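PDB 3IUP: putative NADPH:quinone oxidoreductase from Ralstonia eutropha, which probably catalyses the NADPH-dependent reduction of quinones, holding its NADPH against a Rossmann-type nucleotide-binding domain. Local coordinates for residues A[244-249]-A[283-288]; A[157-162]-A[307-312]; A[176-181]-A[200-205]. All coordinates share one frame; numbering follows the deposited sequence.

Contact 1: A[244-249]-A[283-288]; sequences AFDATG and VYLYGG. With NDP (NADPH dihydro-nicotinamide-adenine-dinucleotide phosphate), chain C.
A beta-alpha-beta crossover of the Rossmann-type sheet brings Asp246 beside Leu285 and Phe245 beside Tyr284 on neighbouring parallel strands. Tyr284 N bonds to Ala244 O at 2.8 Å and Asp246 N to Tyr284 O at 2.8 Å. On one face the Phe245 and Tyr284 rings point the same way but are slid apart, planes at 27° and centroid distance 5.6 Å. On the other, Asp246 CG lies anti to the backbone N (chi1 175°), placing Asp246 OD2 3.3 Å from Leu285 CD2. Past the strands, Tyr286 N donates to Asp246 O at 3.0 Å and Tyr286 O accepts NDP N7N at 2.8 Å; the Tyr286 ring lies by Ala247 and the nicotinamide ribose, its OH bonded to His177 NE2. Asp246 OD1 receives Thr248 OG1 at 2.6 Å through its syn lone pair, and also Thr178 OG1; Thr248 N meets it from above the carboxylate plane, an Asx turn. Gly249 N reaches Asp246 OD2. Bonds to both oxygens fix the carboxylate's rotation, tying a buried acceptor to the turn whose Thr248 meets the adenine.

Contact 2: A[157-162]-A[307-312]; sequences PLTALG and GGWLLF. With NDP (NADPH dihydro-nicotinamide-adenine-dinucleotide phosphate), chain C; EDO (1,2-ethanediol), chain E.
Leu311 and Trp309 pack against one side of helix 155-169, meeting Leu158, Thr159 and Gly162 without a hydrogen bond between the segments. The tight part is small: Leu311 CD1 lies 3.7 Å from Leu158 CB, and Thr159 CG2 approaches Trp309 CZ3 at 3.8 Å as the two side chains slide past each other in opposite directions. Trp309 CG is anti to the backbone N (chi1 -171°), which carries the six-membered ring toward the helix, where Trp309 CZ2 comes to 4.0 Å from Gly162 O; Trp309 NE1 is bonded to Thr166 OG1. Thr159 OG1, bonded to Val155 O, sits 3.0 Å from NDP C4N, the carbon that delivers hydride in nicotinamide chemistry. Contact with the helix is loose at partly exposed Leu310: its bond to CB points away, CD2 runs along the carboxamide, and the side chain packs on Tyr275 of the second subunit. Leu310 N donates to O2 of a 1,2-ethanediol, probably from the crystallisation liquor, whose carbons lie over one indole face. The backbone of 309-311 reads the carboxamide: NDP N7N donates to Trp309 O at 2.8 Å, and Leu311 N to NDP O7N at 2.8 Å. Because Leu310 is the N-cap of helix 311-318, the helix start may polarise the carboxamide. Such main-chain recognition is consistent with the nicotinamide site of medium-chain dehydrogenases/reductases, the quinone oxidoreductases among them.

Contact 3: A[176-181]-A[200-205]; sequences VHTAAA and VNIVRK. With NDP (NADPH dihydro-nicotinamide-adenine-dinucleotide phosphate), chain C.
The phosphate oxygen NDP O3X is gripped by Lys205 NZ at 2.6 Å and Arg204 NE at 2.7 Å, two side chains that follow strand 199-203. This strand and 175-177, the first two of the Rossmann-type sheet, are joined by helix 183-195 as a beta-alpha-beta unit. Arg204 NH2 adds a bond to NDP O2X at 2.9 Å. The extended Arg204 chain lays one guanidinium face on the adenine, with NDP C5A 3.4 Å above its plane, while the phosphorus sits at its edge. Lys205 reaches O3X by bending its last torsion (chi4 74°). Two basic side chains on a 2'-phosphate suit a preference for NADPH over NADH. Between the strands the pairing is regular and parallel, with His177 N bonded to Val200 O and Ile202 N to His177 O. Where they run out, Ala180 N donates to Ile202 O at 3.0 Å, and the turn through Ala179 and Ala181 borders the adenosine ribose. On the sheet face that carries Val176 and Val200, these two side chains lie alongside each other, while those of Val176 and Ile202 cross obliquely, Val176 CG1 touching Ile202 CD1 at 3.5 Å. The opposite face carries His177, whose NE2 is bonded to Tyr286 OH, and Asn201, whose ND2 is bonded to His219 O. One water spans this pair: it meets His177 ND1 in the imidazole plane and donates to Asn201 OD1 at 2.7 Å.

In the fold
All three contacts border the same NADPH: contact 3 at the 2'-phosphate and adenosine end, contact 1 from adenine to nicotinamide, contact 2 at the nicotinamide. Strands 199-203, 175-177, 243-249, 281-285 and 304-308 follow in that order across one parallel sheet. Contacts 1 and 3 have centres about 11 Å apart and are joined by Tyr286 OH to His177 NE2 (2.6 Å) and Asp246 OD1 to Thr178 OG1 (2.7 Å). Contact 1 lies about 10 Å, centre to centre, from contact 2, linked by Leu285 N to Gly307 O (2.8 Å). Contacts 2 and 3 do not touch, their nearest atoms being about 7 Å apart. At Gly307 the sheet continues into the second subunit.

Contact 1: A[244-249]-A[283-288]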
loop_
_atom_site.group_PDB
_atom_site.type_symbol
_atom_site.label_atom_id
_atom_site.label_comp_id
_atom_site.label_asym_id
_atom_site.label_seq_id
_atom_site.Cartn_x
_atom_site.Cartn_y
_atom_site.Cartn_z
ATOM N N ALA A 244 -0.141 2.833 -11.145
ATOM C CA ALA A 244 -0.423 1.600 -11.845
ATOM C C ALA A 244 -1.684 0.994 -11.308
ATOM O O ALA A 244 -1.919 1.003 -10.071
ATOM C CB ALA A 244 0.757 0.551 -11.669
ATOM N N PHE A 245 -2.418 0.348 -12.207
ATOM C CA PHE A 245 -3.512 -0.526 -11.834
ATOM C C PHE A 245 -3.175 -1.942 -12.220
ATOM O O PHE A 245 -2.987 -2.237 -13.423
ATOM C CB PHE A 245 -4.789 -0.069 -12.486
ATOM C CG PHE A 245 -5.278 1.229 -11.946
ATOM C CD1 PHE A 245 -4.781 2.397 -12.418
ATOM C CD2 PHE A 245 -6.230 1.237 -10.914
ATOM C CE1 PHE A 245 -5.224 3.624 -11.853
ATOM C CE2 PHE A 245 -6.644 2.397 -10.369
ATOM C CZ PHE A 245 -6.161 3.577 -10.826
ATOM N N ASP A 246 -3.041 -2.783 -11.204
ATOM C CA ASP A 246 -2.646 -4.165 -11.367
ATOM C C ASP A 246 -3.827 -5.126 -11.152
ATOM O O ASP A 246 -4.380 -5.212 -10.061
ATOM C CB ASP A 246 -1.533 -4.487 -10.433
ATOM C CG ASP A 246 -1.142 -5.963 -10.472
ATOM O OD1 ASP A 246 -1.092 -6.548 -11.582
ATOM O OD2 ASP A 246 -0.870 -6.502 -9.398
ATOM N N ALA A 247 -4.151 -5.887 -12.187
ATOM C CA ALA A 247 -5.240 -6.843 -12.132
ATOM C C ALA A 247 -4.792 -8.164 -11.560
ATOM O O ALA A 247 -5.638 -9.001 -11.203
ATOM C CB ALA A 247 -5.823 -7.072 -13.555
ATOM N N THR A 248 -3.472 -8.368 -11.467
ATOM C CA THR A 248 -2.949 -9.655 -11.042
ATOM C C THR A 248 -3.006 -9.845 -9.536
ATOM O O THR A 248 -3.525 -10.858 -9.038
ATOM C CB THR A 248 -1.567 -9.932 -11.628
ATOM O OG1 THR A 248 -0.574 -9.059 -11.081
ATOM C CG2 THR A 248 -1.648 -9.795 -13.178
ATOM N N GLY A 249 -2.530 -8.835 -8.819
ATOM C CA GLY A 249 -2.621 -8.803 -7.368
ATOM C C GLY A 249 -1.541 -9.603 -6.671
ATOM O O GLY A 249 -0.630 -9.080 -5.995
ATOM N N VAL A 283 0.526 1.843 -6.615
ATOM C CA VAL A 283 -0.014 0.657 -7.325
ATOM C C VAL A 283 -1.312 0.265 -6.682
ATOM O O VAL A 283 -1.325 -0.006 -5.472
ATOM C CB VAL A 283 0.941 -0.524 -7.318
ATOM C CG1 VAL A 283 0.227 -1.782 -7.983
ATOM C CG2 VAL A 283 2.226 -0.170 -8.075
ATOM N N TYR A 284 -2.405 0.266 -7.434
ATOM C CA TYR A 284 -3.679 -0.259 -6.956
ATOM C C TYR A 284 -3.846 -1.693 -7.449
ATOM O O TYR A 284 -3.766 -1.951 -8.654
ATOM C CB TYR A 284 -4.793 0.620 -7.417
ATOM C CG TYR A 284 -4.894 1.896 -6.629
ATOM C CD1 TYR A 284 -5.249 1.859 -5.306
ATOM C CD2 TYR A 284 -4.653 3.156 -7.230
ATOM C CE1 TYR A 284 -5.376 3.024 -4.566
ATOM C CE2 TYR A 284 -4.784 4.331 -6.497
ATOM C CZ TYR A 284 -5.131 4.247 -5.165
ATOM O OH TYR A 284 -5.269 5.356 -4.365
ATOM N N LEU A 285 -4.093 -2.614 -6.517
ATOM C CA LEU A 285 -4.380 -3.995 -6.871
ATOM C C LEU A 285 -5.907 -4.021 -7.016
ATOM O O LEU A 285 -6.627 -4.097 -6.024
ATOM C CB LEU A 285 -3.886 -4.949 -5.820
ATOM C CG LEU A 285 -2.420 -4.871 -5.431
ATOM C CD1 LEU A 285 -2.001 -6.032 -4.478
ATOM C CD2 LEU A 285 -1.491 -4.769 -6.628
ATOM N N TYR A 286 -6.415 -3.921 -8.233
ATOM C CA TYR A 286 -7.860 -3.847 -8.474
ATOM C C TYR A 286 -8.421 -5.206 -8.919
ATOM O O TYR A 286 -9.618 -5.364 -9.095
ATOM C CB TYR A 286 -8.213 -2.716 -9.468
ATOM C CG TYR A 286 -8.059 -3.114 -10.908
ATOM C CD1 TYR A 286 -6.806 -3.248 -11.481
ATOM C CD2 TYR A 286 -9.162 -3.353 -11.692
ATOM C CE1 TYR A 286 -6.662 -3.590 -12.806
ATOM C CE2 TYR A 286 -9.040 -3.724 -13.017
ATOM C CZ TYR A 286 -7.790 -3.875 -13.561
ATOM O OH TYR A 286 -7.711 -4.244 -14.882
ATOM N N GLY A 287 -7.549 -6.176 -9.110
ATOM C CA GLY A 287 -7.973 -7.543 -9.378
ATOM C C GLY A 287 -7.105 -8.512 -8.645
ATOM O O GLY A 287 -6.085 -8.163 -8.017
ATOM N N GLY A 288 -7.502 -9.761 -8.702
ATOM C CA GLY A 288 -6.734 -10.814 -8.106
ATOM C C GLY A 288 -6.624 -12.023 -8.987
ATOM O O GLY A 288 -6.724 -13.167 -8.491
HETATM P PA NDP C . -11.087 -10.448 -19.230
HETATM O O1A NDP C . -11.548 -9.790 -20.435
HETATM O O2A NDP C . -11.649 -11.768 -18.867
HETATM O O5B NDP C . -9.451 -10.590 -19.439
HETATM C C5B NDP C . -8.713 -11.131 -18.338
HETATM C C4B NDP C . -7.251 -10.994 -18.634
HETATM O O4B NDP C . -6.592 -11.502 -17.510
HETATM C C3B NDP C . -6.804 -11.799 -19.866
HETATM O O3B NDP C . -5.989 -11.085 -20.772
HETATM C C2B NDP C . -5.956 -12.937 -19.256
HETATM O O2B NDP C . -4.843 -13.334 -20.057
HETATM C C1B NDP C . -5.481 -12.284 -17.966
HETATM N N9A NDP C . -5.165 -13.248 -16.904
HETATM C C8A NDP C . -6.001 -14.258 -16.474
HETATM N N7A NDP C . -5.420 -14.886 -15.437
HETATM C C5A NDP C . -4.207 -14.278 -15.174
HETATM C C6A NDP C . -3.176 -14.493 -14.237
HETATM N N6A NDP C . -3.170 -15.515 -13.363
HETATM N N1A NDP C . -2.072 -13.666 -14.254
HETATM C C2A NDP C . -1.940 -12.673 -15.174
HETATM N N3A NDP C . -2.949 -12.464 -16.086
HETATM C C4A NDP C . -4.055 -13.245 -16.091
HETATM O O3 NDP C . -11.235 -9.576 -17.877
HETATM P PN NDP C . -12.002 -8.225 -17.719
HETATM O O1N NDP C . -11.601 -7.205 -18.656
HETATM O O2N NDP C . -13.482 -8.437 -17.577
HETATM O O5D NDP C . -11.458 -7.785 -16.247
HETATM C C5D NDP C . -10.104 -7.328 -16.109
HETATM C C4D NDP C . -9.743 -7.235 -14.631
HETATM O O4D NDP C . -10.374 -6.040 -14.124
HETATM C C3D NDP C . -10.192 -8.415 -13.745
HETATM O O3D NDP C . -9.222 -8.720 -12.763
HETATM C C2D NDP C . -11.423 -7.837 -13.067
HETATM O O2D NDP C . -11.796 -8.451 -11.842
HETATM C C1D NDP C . -10.941 -6.398 -12.865
HETATM N N1N NDP C . -12.025 -5.453 -12.512
HETATM C C2N NDP C . -11.983 -4.937 -11.259
HETATM C C3N NDP C . -12.942 -4.067 -10.814
HETATM C C7N NDP C . -12.802 -3.394 -9.461
HETATM O O7N NDP C . -13.885 -2.626 -9.043
HETATM N N7N NDP C . -11.738 -3.519 -8.657
HETATM C C4N NDP C . -13.883 -3.461 -11.782
HETATM C C5N NDP C . -13.838 -4.086 -13.154
HETATM C C6N NDP C . -12.897 -5.059 -13.467
HETATM P P2B NDP C . -4.547 -14.919 -20.377
HETATM O O1X NDP C . -5.171 -15.212 -21.748
HETATM O O2X NDP C . -5.116 -15.851 -19.312
HETATM O O3X NDP C . -3.013 -14.998 -20.412
#

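Contact 2: A[157-162]-A[307-312]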
loop_
_atom_site.group_PDB
_atom_site.type_symbol
_atom_site.label_atom_id
_atom_site.label_comp_id
_atom_site.label_asym_id
_atom_site.label_seq_id
_atom_site.Cartn_x
_atom_site.Cartn_y
_atom_site.Cartn_z
ATOM N N PRO A 157 -16.347 -0.291 -18.367
ATOM C CA PRO A 157 -16.172 1.079 -18.815
ATOM C C PRO A 157 -15.914 2.088 -17.683
ATOM O O PRO A 157 -15.072 2.983 -17.829
ATOM C CB PRO A 157 -17.483 1.371 -19.564
ATOM C CG PRO A 157 -17.905 0.063 -20.098
ATOM C CD PRO A 157 -17.526 -0.933 -18.991
ATOM N N LEU A 158 -16.642 1.972 -16.577
ATOM C CA LEU A 158 -16.492 2.947 -15.517
ATOM C C LEU A 158 -15.204 2.703 -14.766
ATOM O O LEU A 158 -14.638 3.645 -14.237
ATOM C CB LEU A 158 -17.665 2.981 -14.552
ATOM C CG LEU A 158 -18.943 3.459 -15.201
ATOM C CD1 LEU A 158 -20.144 3.293 -14.219
ATOM C CD2 LEU A 158 -18.864 4.910 -15.791
ATOM N N THR A 159 -14.752 1.454 -14.685
ATOM C CA THR A 159 -13.483 1.176 -14.047
ATOM C C THR A 159 -12.375 1.768 -14.887
ATOM O O THR A 159 -11.460 2.380 -14.334
ATOM C CB THR A 159 -13.295 -0.310 -13.800
ATOM O OG1 THR A 159 -14.339 -0.768 -12.921
ATOM C CG2 THR A 159 -11.947 -0.650 -13.166
ATOM N N ALA A 160 -12.434 1.596 -16.202
ATOM C CA ALA A 160 -11.388 2.151 -17.072
ATOM C C ALA A 160 -11.360 3.660 -16.937
ATOM O O ALA A 160 -10.295 4.260 -16.765
ATOM C CB ALA A 160 -11.575 1.725 -18.511
ATOM N N LEU A 161 -12.524 4.287 -17.013
ATOM C CA LEU A 161 -12.574 5.723 -16.791
ATOM C C LEU A 161 -12.123 6.082 -15.380
ATOM O O LEU A 161 -11.461 7.118 -15.173
ATOM C CB LEU A 161 -13.992 6.249 -17.053
ATOM C CG LEU A 161 -14.376 6.230 -18.526
ATOM C CD1 LEU A 161 -15.883 6.432 -18.628
ATOM C CD2 LEU A 161 -13.594 7.295 -19.326
ATOM N N GLY A 162 -12.469 5.277 -14.404
ATOM C CA GLY A 162 -12.062 5.536 -13.050
ATOM C C GLY A 162 -10.579 5.468 -12.787
ATOM O O GLY A 162 -10.068 6.148 -11.905
ATOM N N GLY A 307 -2.378 -0.573 -2.698
ATOM C CA GLY A 307 -3.618 -0.901 -1.970
ATOM C C GLY A 307 -4.726 -1.389 -2.862
ATOM O O GLY A 307 -4.559 -1.434 -4.067
ATOM N N GLY A 308 -5.881 -1.743 -2.274
ATOM C CA GLY A 308 -7.022 -2.166 -3.064
ATOM C C GLY A 308 -7.745 -1.015 -3.727
ATOM O O GLY A 308 -7.555 0.144 -3.315
ATOM N N TRP A 309 -8.519 -1.296 -4.781
ATOM C CA TRP A 309 -9.322 -0.314 -5.491
ATOM C C TRP A 309 -10.590 -0.997 -5.968
ATOM O O TRP A 309 -10.532 -2.063 -6.585
ATOM C CB TRP A 309 -8.533 0.272 -6.689
ATOM C CG TRP A 309 -9.122 1.437 -7.387
ATOM C CD1 TRP A 309 -8.714 2.724 -7.281
ATOM C CD2 TRP A 309 -10.239 1.443 -8.282
ATOM N NE1 TRP A 309 -9.448 3.518 -8.072
ATOM C CE2 TRP A 309 -10.416 2.761 -8.694
ATOM C CE3 TRP A 309 -11.066 0.454 -8.812
ATOM C CZ2 TRP A 309 -11.370 3.132 -9.615
ATOM C CZ3 TRP A 309 -12.030 0.812 -9.701
ATOM C CH2 TRP A 309 -12.191 2.156 -10.101
ATOM N N LEU A 310 -11.722 -0.405 -5.627
ATOM C CA LEU A 310 -13.024 -0.907 -6.059
ATOM C C LEU A 310 -13.900 0.148 -6.715
ATOM O O LEU A 310 -13.954 1.311 -6.294
ATOM C CB LEU A 310 -13.767 -1.488 -4.852
ATOM C CG LEU A 310 -13.539 -2.921 -4.409
ATOM C CD1 LEU A 310 -14.358 -3.128 -3.101
ATOM C CD2 LEU A 310 -13.967 -3.897 -5.501
ATOM N N LEU A 311 -14.666 -0.268 -7.726
ATOM C CA LEU A 311 -15.445 0.669 -8.520
ATOM C C LEU A 311 -16.481 1.433 -7.683
ATOM O O LEU A 311 -16.612 2.662 -7.821
ATOM C CB LEU A 311 -16.176 -0.058 -9.683
ATOM C CG LEU A 311 -17.038 0.822 -10.606
ATOM C CD1 LEU A 311 -16.276 1.967 -11.327
ATOM C CD2 LEU A 311 -17.810 -0.070 -11.654
ATOM N N PHE A 312 -17.219 0.719 -6.849
ATOM C CA PHE A 312 -18.369 1.365 -6.166
ATOM C C PHE A 312 -17.939 2.411 -5.146
ATOM O O PHE A 312 -18.462 3.501 -5.177
ATOM C CB PHE A 312 -19.360 0.355 -5.611
ATOM C CG PHE A 312 -20.355 -0.114 -6.642
ATOM C CD1 PHE A 312 -19.930 -0.785 -7.776
ATOM C CD2 PHE A 312 -21.731 0.116 -6.480
ATOM C CE1 PHE A 312 -20.825 -1.222 -8.736
ATOM C CE2 PHE A 312 -22.651 -0.333 -7.440
ATOM C CZ PHE A 312 -22.190 -0.993 -8.569
HETATM P PA NDP C . -11.087 -10.448 -19.230
HETATM O O1A NDP C . -11.548 -9.790 -20.435
HETATM O O2A NDP C . -11.649 -11.768 -18.867
HETATM O O5B NDP C . -9.451 -10.590 -19.439
HETATM C C5B NDP C . -8.713 -11.131 -18.338
HETATM C C4B NDP C . -7.251 -10.994 -18.634
HETATM O O4B NDP C . -6.592 -11.502 -17.510
HETATM C C3B NDP C . -6.804 -11.799 -19.866
HETATM O O3B NDP C . -5.989 -11.085 -20.772
HETATM C C2B NDP C . -5.956 -12.937 -19.256
HETATM O O2B NDP C . -4.843 -13.334 -20.057
HETATM C C1B NDP C . -5.481 -12.284 -17.966
HETATM N N9A NDP C . -5.165 -13.248 -16.904
HETATM C C8A NDP C . -6.001 -14.258 -16.474
HETATM N N7A NDP C . -5.420 -14.886 -15.437
HETATM C C5A NDP C . -4.207 -14.278 -15.174
HETATM C C6A NDP C . -3.176 -14.493 -14.237
HETATM N N6A NDP C . -3.170 -15.515 -13.363
HETATM N N1A NDP C . -2.072 -13.666 -14.254
HETATM C C2A NDP C . -1.940 -12.673 -15.174
HETATM N N3A NDP C . -2.949 -12.464 -16.086
HETATM C C4A NDP C . -4.055 -13.245 -16.091
HETATM O O3 NDP C . -11.235 -9.576 -17.877
HETATM P PN NDP C . -12.002 -8.225 -17.719
HETATM O O1N NDP C . -11.601 -7.205 -18.656
HETATM O O2N NDP C . -13.482 -8.437 -17.577
HETATM O O5D NDP C . -11.458 -7.785 -16.247
HETATM C C5D NDP C . -10.104 -7.328 -16.109
HETATM C C4D NDP C . -9.743 -7.235 -14.631
HETATM O O4D NDP C . -10.374 -6.040 -14.124
HETATM C C3D NDP C . -10.192 -8.415 -13.745
HETATM O O3D NDP C . -9.222 -8.720 -12.763
HETATM C C2D NDP C . -11.423 -7.837 -13.067
HETATM O O2D NDP C . -11.796 -8.451 -11.842
HETATM C C1D NDP C . -10.941 -6.398 -12.865
HETATM N N1N NDP C . -12.025 -5.453 -12.512
HETATM C C2N NDP C . -11.983 -4.937 -11.259
HETATM C C3N NDP C . -12.942 -4.067 -10.814
HETATM C C7N NDP C . -12.802 -3.394 -9.461
HETATM O O7N NDP C . -13.885 -2.626 -9.043
HETATM N N7N NDP C . -11.738 -3.519 -8.657
HETATM C C4N NDP C . -13.883 -3.461 -11.782
HETATM C C5N NDP C . -13.838 -4.086 -13.154
HETATM C C6N NDP C . -12.897 -5.059 -13.467
HETATM P P2B NDP C . -4.547 -14.919 -20.377
HETATM O O1X NDP C . -5.171 -15.212 -21.748
HETATM O O2X NDP C . -5.116 -15.851 -19.312
HETATM O O3X NDP C . -3.013 -14.998 -20.412
HETATM C C1 EDO E . -11.637 3.646 -4.809
HETATM O O1 EDO E . -11.834 4.752 -3.904
HETATM C C2 EDO E . -10.773 2.627 -4.096
HETATM O O2 EDO E . -11.551 1.540 -3.569
#

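Contact 3: A[176-181]-A[200-205]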
loop_
_atom_site.group_PDB
_atom_site.type_symbol
_atom_site.label_atom_id
_atom_site.label_comp_id
_atom_site.label_asym_id
_atom_site.label_seq_id
_atom_site.Cartn_x
_atom_site.Cartn_y
_atom_site.Cartn_z
ATOM N N VAL A 176 0.072 3.083 -15.729
ATOM C CA VAL A 176 0.378 1.713 -16.073
ATOM C C VAL A 176 -0.830 0.822 -15.810
ATOM O O VAL A 176 -1.522 0.954 -14.763
ATOM C CB VAL A 176 1.526 1.253 -15.247
ATOM C CG1 VAL A 176 1.979 -0.264 -15.611
ATOM C CG2 VAL A 176 2.715 2.263 -15.352
ATOM N N HIS A 177 -1.055 -0.161 -16.692
ATOM C CA HIS A 177 -2.145 -1.105 -16.513
ATOM C C HIS A 177 -1.669 -2.519 -16.864
ATOM O O HIS A 177 -1.069 -2.711 -17.908
ATOM C CB HIS A 177 -3.356 -0.697 -17.346
ATOM C CG HIS A 177 -4.542 -1.576 -17.146
ATOM N ND1 HIS A 177 -5.193 -2.188 -18.188
ATOM C CD2 HIS A 177 -5.127 -2.036 -16.011
ATOM C CE1 HIS A 177 -6.171 -2.937 -17.705
ATOM N NE2 HIS A 177 -6.138 -2.888 -16.389
ATOM N N THR A 178 -1.930 -3.474 -15.994
ATOM C CA THR A 178 -1.530 -4.865 -16.193
ATOM C C THR A 178 -2.710 -5.725 -16.693
ATOM O O THR A 178 -3.863 -5.302 -16.700
ATOM C CB THR A 178 -0.896 -5.495 -14.976
ATOM O OG1 THR A 178 -1.910 -5.806 -13.993
ATOM C CG2 THR A 178 0.183 -4.568 -14.349
ATOM N N ALA A 179 -2.380 -6.950 -17.089
ATOM C CA ALA A 179 -3.308 -7.846 -17.790
ATOM C C ALA A 179 -4.040 -7.044 -18.876
ATOM O O ALA A 179 -5.241 -7.177 -19.067
ATOM C CB ALA A 179 -4.267 -8.520 -16.798
ATOM N N ALA A 180 -3.262 -6.257 -19.623
ATOM C CA ALA A 180 -3.772 -5.160 -20.450
ATOM C C ALA A 180 -4.558 -5.648 -21.690
ATOM O O ALA A 180 -5.277 -4.881 -22.299
ATOM C CB ALA A 180 -2.691 -4.230 -20.872
ATOM N N ALA A 181 -4.441 -6.938 -22.019
ATOM C CA ALA A 181 -5.223 -7.511 -23.145
ATOM C C ALA A 181 -6.592 -7.979 -22.693
ATOM O O ALA A 181 -7.380 -8.512 -23.497
ATOM C CB ALA A 181 -4.441 -8.656 -23.816
ATOM N N VAL A 200 1.277 2.793 -20.148
ATOM C CA VAL A 200 2.095 1.624 -20.326
ATOM C C VAL A 200 1.242 0.416 -20.094
ATOM O O VAL A 200 0.698 0.216 -18.993
ATOM C CB VAL A 200 3.314 1.608 -19.404
ATOM C CG1 VAL A 200 4.132 0.269 -19.547
ATOM C CG2 VAL A 200 4.186 2.909 -19.577
ATOM N N ASN A 201 1.122 -0.421 -21.124
ATOM C CA ASN A 201 0.359 -1.667 -21.040
ATOM C C ASN A 201 1.300 -2.810 -20.735
ATOM O O ASN A 201 2.347 -2.911 -21.363
ATOM C CB ASN A 201 -0.319 -1.968 -22.389
ATOM C CG ASN A 201 -1.331 -0.937 -22.780
ATOM O OD1 ASN A 201 -2.451 -0.991 -22.300
ATOM N ND2 ASN A 201 -0.965 0.021 -23.660
ATOM N N ILE A 202 0.942 -3.622 -19.760
ATOM C CA ILE A 202 1.699 -4.824 -19.410
ATOM C C ILE A 202 0.851 -6.042 -19.642
ATOM O O ILE A 202 -0.285 -6.113 -19.190
ATOM C CB ILE A 202 2.212 -4.785 -17.964
ATOM C CG1 ILE A 202 3.172 -3.616 -17.792
ATOM C CG2 ILE A 202 2.902 -6.106 -17.615
ATOM C CD1 ILE A 202 3.627 -3.313 -16.329
ATOM N N VAL A 203 1.407 -7.014 -20.373
ATOM C CA VAL A 203 0.717 -8.270 -20.679
ATOM C C VAL A 203 1.568 -9.452 -20.230
ATOM O O VAL A 203 2.703 -9.263 -19.785
ATOM C CB VAL A 203 0.408 -8.379 -22.201
ATOM C CG1 VAL A 203 -0.514 -7.253 -22.658
ATOM C CG2 VAL A 203 1.721 -8.387 -23.017
ATOM N N ARG A 204 1.066 -10.669 -20.372
ATOM C CA ARG A 204 1.849 -11.843 -19.973
ATOM C C ARG A 204 2.245 -12.796 -21.063
ATOM O O ARG A 204 2.941 -13.769 -20.782
ATOM C CB ARG A 204 1.179 -12.595 -18.829
ATOM C CG ARG A 204 -0.021 -13.404 -19.195
ATOM C CD ARG A 204 -0.292 -14.382 -18.017
ATOM N NE ARG A 204 -1.537 -15.131 -18.147
ATOM C CZ ARG A 204 -1.960 -16.036 -17.249
ATOM N NH1 ARG A 204 -1.219 -16.328 -16.162
ATOM N NH2 ARG A 204 -3.114 -16.674 -17.424
ATOM N N LYS A 205 1.813 -12.519 -22.290
ATOM C CA LYS A 205 2.066 -13.397 -23.454
ATOM C C LYS A 205 2.348 -12.417 -24.597
ATOM O O LYS A 205 1.680 -11.388 -24.731
ATOM C CB LYS A 205 0.854 -14.293 -23.814
ATOM C CG LYS A 205 0.538 -15.435 -22.861
ATOM C CD LYS A 205 -0.675 -16.295 -23.313
ATOM C CE LYS A 205 -0.991 -17.490 -22.347
ATOM N NZ LYS A 205 -1.654 -17.188 -21.000
HETATM P PA NDP C . -11.087 -10.448 -19.230
HETATM O O1A NDP C . -11.548 -9.790 -20.435
HETATM O O2A NDP C . -11.649 -11.768 -18.867
HETATM O O5B NDP C . -9.451 -10.590 -19.439
HETATM C C5B NDP C . -8.713 -11.131 -18.338
HETATM C C4B NDP C . -7.251 -10.994 -18.634
HETATM O O4B NDP C . -6.592 -11.502 -17.510
HETATM C C3B NDP C . -6.804 -11.799 -19.866
HETATM O O3B NDP C . -5.989 -11.085 -20.772
HETATM C C2B NDP C . -5.956 -12.937 -19.256
HETATM O O2B NDP C . -4.843 -13.334 -20.057
HETATM C C1B NDP C . -5.481 -12.284 -17.966
HETATM N N9A NDP C . -5.165 -13.248 -16.904
HETATM C C8A NDP C . -6.001 -14.258 -16.474
HETATM N N7A NDP C . -5.420 -14.886 -15.437
HETATM C C5A NDP C . -4.207 -14.278 -15.174
HETATM C C6A NDP C . -3.176 -14.493 -14.237
HETATM N N6A NDP C . -3.170 -15.515 -13.363
HETATM N N1A NDP C . -2.072 -13.666 -14.254
HETATM C C2A NDP C . -1.940 -12.673 -15.174
HETATM N N3A NDP C . -2.949 -12.464 -16.086
HETATM C C4A NDP C . -4.055 -13.245 -16.091
HETATM O O3 NDP C . -11.235 -9.576 -17.877
HETATM P PN NDP C . -12.002 -8.225 -17.719
HETATM O O1N NDP C . -11.601 -7.205 -18.656
HETATM O O2N NDP C . -13.482 -8.437 -17.577
HETATM O O5D NDP C . -11.458 -7.785 -16.247
HETATM C C5D NDP C . -10.104 -7.328 -16.109
HETATM C C4D NDP C . -9.743 -7.235 -14.631
HETATM O O4D NDP C . -10.374 -6.040 -14.124
HETATM C C3D NDP C . -10.192 -8.415 -13.745
HETATM O O3D NDP C . -9.222 -8.720 -12.763
HETATM C C2D NDP C . -11.423 -7.837 -13.067
HETATM O O2D NDP C . -11.796 -8.451 -11.842
HETATM C C1D NDP C . -10.941 -6.398 -12.865
HETATM N N1N NDP C . -12.025 -5.453 -12.512
HETATM C C2N NDP C . -11.983 -4.937 -11.259
HETATM C C3N NDP C . -12.942 -4.067 -10.814
HETATM C C7N NDP C . -12.802 -3.394 -9.461
HETATM O O7N NDP C . -13.885 -2.626 -9.043
HETATM N N7N NDP C . -11.738 -3.519 -8.657
HETATM C C4N NDP C . -13.883 -3.461 -11.782
HETATM C C5N NDP C . -13.838 -4.086 -13.154
HETATM C C6N NDP C . -12.897 -5.059 -13.467
HETATM P P2B NDP C . -4.547 -14.919 -20.377
HETATM O O1X NDP C . -5.171 -15.212 -21.748
HETATM O O2X NDP C . -5.116 -15.851 -19.312
HETATM O O3X NDP C . -3.013 -14.998 -20.412
HETATM O O HOH W 1 -4.722 -1.229 -20.838
#